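Local coordinates for Melibiose/raffinose/stachyose-binding protein MelE (Bacillus subtilis subsp. subtilis str. 168, PDB 4R6H), which binds melibiose, raffinose and stachyose as the solute-binding component of the MelEDC-MsmX ABC transporter that imports these sugars, at residues A[255-263]-A[274-285]. Residues are numbered along the deposited sequence; the frame is centred on the assembly and turned at random.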
loop_
_atom_site.group_PDB
_atom_site.type_symbol
_atom_site.label_atom_id
_atom_site.label_comp_id
_atom_site.label_asym_id
_atom_site.label_seq_id
_atom_site.Cartn_x
_atom_site.Cartn_y
_atom_site.Cartn_z
ATOM N N GLN A 255 8.342 13.695 -12.579
ATOM C CA GLN A 255 8.505 15.093 -12.229
ATOM C C GLN A 255 8.460 15.364 -10.714
ATOM O O GLN A 255 8.860 16.439 -10.243
ATOM C CB GLN A 255 7.440 15.925 -12.932
ATOM C CG GLN A 255 7.484 15.817 -14.470
ATOM C CD GLN A 255 6.201 16.239 -15.215
ATOM O OE1 GLN A 255 5.118 16.317 -14.666
ATOM N NE2 GLN A 255 6.354 16.504 -16.506
ATOM N N LEU A 256 7.965 14.401 -9.938
ATOM C CA LEU A 256 7.608 14.669 -8.554
ATOM C C LEU A 256 8.810 15.067 -7.696
ATOM O O LEU A 256 8.755 16.052 -6.948
ATOM C CB LEU A 256 6.906 13.435 -7.950
ATOM C CG LEU A 256 6.671 13.485 -6.410
ATOM C CD1 LEU A 256 5.830 14.685 -6.017
ATOM C CD2 LEU A 256 6.088 12.177 -5.919
ATOM N N ILE A 257 9.876 14.275 -7.743
ATOM C CA ILE A 257 11.003 14.500 -6.830
ATOM C C ILE A 257 11.564 15.900 -7.052
ATOM O O ILE A 257 11.781 16.635 -6.069
ATOM C CB ILE A 257 12.094 13.452 -7.001
ATOM C CG1 ILE A 257 11.606 12.085 -6.502
ATOM C CG2 ILE A 257 13.351 13.873 -6.270
ATOM C CD1 ILE A 257 12.477 10.914 -6.924
ATOM N N GLU A 258 11.818 16.270 -8.304
ATOM C CA GLU A 258 12.387 17.596 -8.592
ATOM C C GLU A 258 11.443 18.718 -8.120
ATOM O O GLU A 258 11.894 19.689 -7.483
ATOM C CB GLU A 258 12.713 17.781 -10.102
ATOM C CG GLU A 258 13.180 19.202 -10.472
ATOM C CD GLU A 258 13.787 19.362 -11.873
ATOM O OE1 GLU A 258 13.967 18.340 -12.564
ATOM O OE2 GLU A 258 14.089 20.524 -12.287
ATOM N N LEU A 259 10.147 18.594 -8.344
ATOM C CA LEU A 259 9.227 19.649 -7.930
ATOM C C LEU A 259 9.144 19.749 -6.402
ATOM O O LEU A 259 9.146 20.857 -5.836
ATOM C CB LEU A 259 7.819 19.460 -8.493
ATOM C CG LEU A 259 7.695 19.681 -9.974
ATOM C CD1 LEU A 259 6.309 19.192 -10.407
ATOM C CD2 LEU A 259 7.918 21.136 -10.389
ATOM N N MET A 260 9.097 18.612 -5.709
ATOM C CA MET A 260 9.053 18.622 -4.271
ATOM C C MET A 260 10.346 19.249 -3.689
ATOM O O MET A 260 10.293 20.041 -2.762
ATOM C CB MET A 260 8.813 17.178 -3.781
ATOM C CG MET A 260 8.501 17.005 -2.299
ATOM S SD MET A 260 7.170 18.009 -1.584
ATOM C CE MET A 260 5.966 16.826 -1.072
ATOM N N ALA A 261 11.482 18.888 -4.269
ATOM C CA ALA A 261 12.784 19.441 -3.823
ATOM C C ALA A 261 12.913 20.929 -4.099
ATOM O O ALA A 261 13.771 21.568 -3.505
ATOM C CB ALA A 261 13.894 18.719 -4.529
ATOM N N GLN A 262 12.104 21.478 -4.996
ATOM C CA GLN A 262 12.136 22.905 -5.313
ATOM C C GLN A 262 11.088 23.679 -4.529
ATOM O O GLN A 262 10.803 24.839 -4.831
ATOM C CB GLN A 262 11.958 23.082 -6.816
ATOM C CG GLN A 262 13.167 22.645 -7.581
ATOM C CD GLN A 262 12.923 22.530 -9.090
ATOM O OE1 GLN A 262 11.846 22.847 -9.605
ATOM N NE2 GLN A 262 13.935 22.065 -9.791
ATOM N N ASN A 263 10.502 23.077 -3.470
ATOM C CA ASN A 263 9.477 23.761 -2.681
ATOM C C ASN A 263 8.269 24.213 -3.511
ATOM O O ASN A 263 7.615 25.222 -3.191
ATOM C CB ASN A 263 10.077 24.965 -1.914
ATOM C CG ASN A 263 10.981 24.533 -0.785
ATOM O OD1 ASN A 263 10.531 23.982 0.234
ATOM N ND2 ASN A 263 12.259 24.777 -0.938
ATOM N N LEU A 274 9.680 9.392 -1.035
ATOM C CA LEU A 274 9.782 10.771 -1.494
ATOM C C LEU A 274 10.744 11.571 -0.627
ATOM O O LEU A 274 11.612 12.307 -1.149
ATOM C CB LEU A 274 8.411 11.469 -1.563
ATOM C CG LEU A 274 8.391 12.923 -2.099
ATOM C CD1 LEU A 274 8.945 13.018 -3.507
ATOM C CD2 LEU A 274 6.981 13.525 -2.050
ATOM N N GLY A 275 10.596 11.450 0.690
ATOM C CA GLY A 275 11.422 12.219 1.610
ATOM C C GLY A 275 12.878 11.949 1.381
ATOM O O GLY A 275 13.702 12.838 1.269
ATOM N N GLN A 276 13.218 10.667 1.308
ATOM C CA GLN A 276 14.629 10.302 1.216
ATOM C C GLN A 276 15.201 10.721 -0.141
ATOM O O GLN A 276 16.367 11.174 -0.265
ATOM C CB GLN A 276 14.810 8.792 1.519
ATOM C CG GLN A 276 14.195 7.772 0.525
ATOM C CD GLN A 276 13.929 6.353 1.066
ATOM O OE1 GLN A 276 14.348 5.347 0.476
ATOM N NE2 GLN A 276 13.198 6.274 2.112
ATOM N N ASP A 277 14.394 10.604 -1.183
ATOM C CA ASP A 277 14.823 10.962 -2.529
ATOM C C ASP A 277 15.023 12.478 -2.667
ATOM O O ASP A 277 15.993 12.932 -3.291
ATOM C CB ASP A 277 13.821 10.489 -3.564
ATOM C CG ASP A 277 13.757 8.986 -3.688
ATOM O OD1 ASP A 277 14.734 8.308 -3.284
ATOM O OD2 ASP A 277 12.668 8.542 -4.159
ATOM N N VAL A 278 14.110 13.250 -2.087
ATOM C CA VAL A 278 14.212 14.704 -2.090
ATOM C C VAL A 278 15.436 15.162 -1.290
ATOM O O VAL A 278 16.158 16.049 -1.742
ATOM C CB VAL A 278 12.902 15.312 -1.482
ATOM C CG1 VAL A 278 13.072 16.778 -1.076
ATOM C CG2 VAL A 278 11.773 15.174 -2.475
ATOM N N ALA A 279 15.654 14.548 -0.124
ATOM C CA ALA A 279 16.813 14.905 0.722
ATOM C C ALA A 279 18.127 14.730 0.002
ATOM O O ALA A 279 19.081 15.502 0.262
ATOM C CB ALA A 279 16.789 14.108 2.002
ATOM N N GLN A 280 18.207 13.762 -0.917
ATOM C CA GLN A 280 19.436 13.553 -1.682
ATOM C C GLN A 280 19.729 14.692 -2.654
ATOM O O GLN A 280 20.902 14.964 -2.957
ATOM C CB GLN A 280 19.383 12.209 -2.432
ATOM C CG GLN A 280 19.285 10.992 -1.516
ATOM C CD GLN A 280 20.586 10.654 -0.808
ATOM O OE1 GLN A 280 20.715 10.822 0.419
ATOM N NE2 GLN A 280 21.559 10.170 -1.571
ATOM N N ILE A 281 18.694 15.339 -3.145
ATOM C CA ILE A 281 18.817 16.423 -4.116
ATOM C C ILE A 281 18.871 17.809 -3.418
ATOM O O ILE A 281 19.619 18.724 -3.807
ATOM C CB ILE A 281 17.638 16.363 -5.112
ATOM C CG1 ILE A 281 17.875 15.164 -6.059
ATOM C CG2 ILE A 281 17.507 17.647 -5.893
ATOM C CD1 ILE A 281 16.602 14.639 -6.665
ATOM N N ASN A 282 18.036 17.983 -2.420
ATOM C CA ASN A 282 17.992 19.222 -1.640
ATOM C C ASN A 282 17.751 18.869 -0.171
ATOM O O ASN A 282 16.603 18.765 0.264
ATOM C CB ASN A 282 16.885 20.129 -2.139
ATOM C CG ASN A 282 16.900 21.483 -1.463
ATOM O OD1 ASN A 282 17.692 21.693 -0.528
ATOM N ND2 ASN A 282 16.007 22.375 -1.865
ATOM N N PRO A 283 18.842 18.781 0.636
ATOM C CA PRO A 283 18.716 18.436 2.042
ATOM C C PRO A 283 17.985 19.493 2.871
ATOM O O PRO A 283 17.610 19.197 3.983
ATOM C CB PRO A 283 20.181 18.270 2.507
ATOM C CG PRO A 283 20.976 18.966 1.519
ATOM C CD PRO A 283 20.245 18.936 0.210
ATOM N N ASN A 284 17.762 20.682 2.302
ATOM C CA ASN A 284 17.035 21.706 2.990
ATOM C C ASN A 284 15.529 21.518 2.951
ATOM O O ASN A 284 14.837 22.237 3.637
ATOM C CB ASN A 284 17.322 23.062 2.400
ATOM C CG ASN A 284 18.771 23.420 2.517
ATOM O OD1 ASN A 284 19.258 23.595 3.635
ATOM N ND2 ASN A 284 19.484 23.427 1.403
ATOM N N VAL A 285 15.030 20.563 2.164
ATOM C CA VAL A 285 13.595 20.278 2.152
ATOM C C VAL A 285 13.304 19.001 2.920
ATOM O O VAL A 285 13.854 17.951 2.599
ATOM C CB VAL A 285 13.083 20.111 0.699
ATOM C CG1 VAL A 285 11.595 19.707 0.631
ATOM C CG2 VAL A 285 13.284 21.412 -0.060
HETATM O O HOH W 1 14.176 24.887 1.584
#
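The amide of Asn282 meets the end of helix 256-261 through its nitrogen: with CG anti to the backbone N (chi1 -174°), ND2 reaches Ala261 O at 2.9 Å, the acceptor close to the amide plane and the donor nearly in line with the carbonyl. At the other corner of this amide, OD1 takes two bonds from Asn284, one from the backbone N, which closes an Asx turn, and one from ND2, so both ends of the group are held. The amide of Asn263 meets Val285 CG2, its ND2 3.6 Å away, while its OD1 accepts from Asn148. Asn263, with positive phi, is the C-prime residue of the Schellman motif ending helix 256-261. Both helices pack against strand 265-269, which lies between them in the chain and belongs to the mixed sheet of this solute-binding protein; their axes cross at -66°, 9.0 Å apart. Ile257 is the knob, set among Leu274, Asp277, Val278 and Ile281. Its CD1 lies 3.6 Å from Asp277 CB, and its CG2 presses on Ile281 CD1 at 3.4 Å, tighter than usual for two carbons. In one of its two deposited conformers Met260 bends toward Leu274 CD2, and Leu256 CG meets the other branch, Leu274 CD1, at 3.7 Å. The backbones come nearest at Ala261 and Val278, CA to CA 5.2 Å, consistent with the small alanine side chain, while Met260 and Val278 both continue onto Val287.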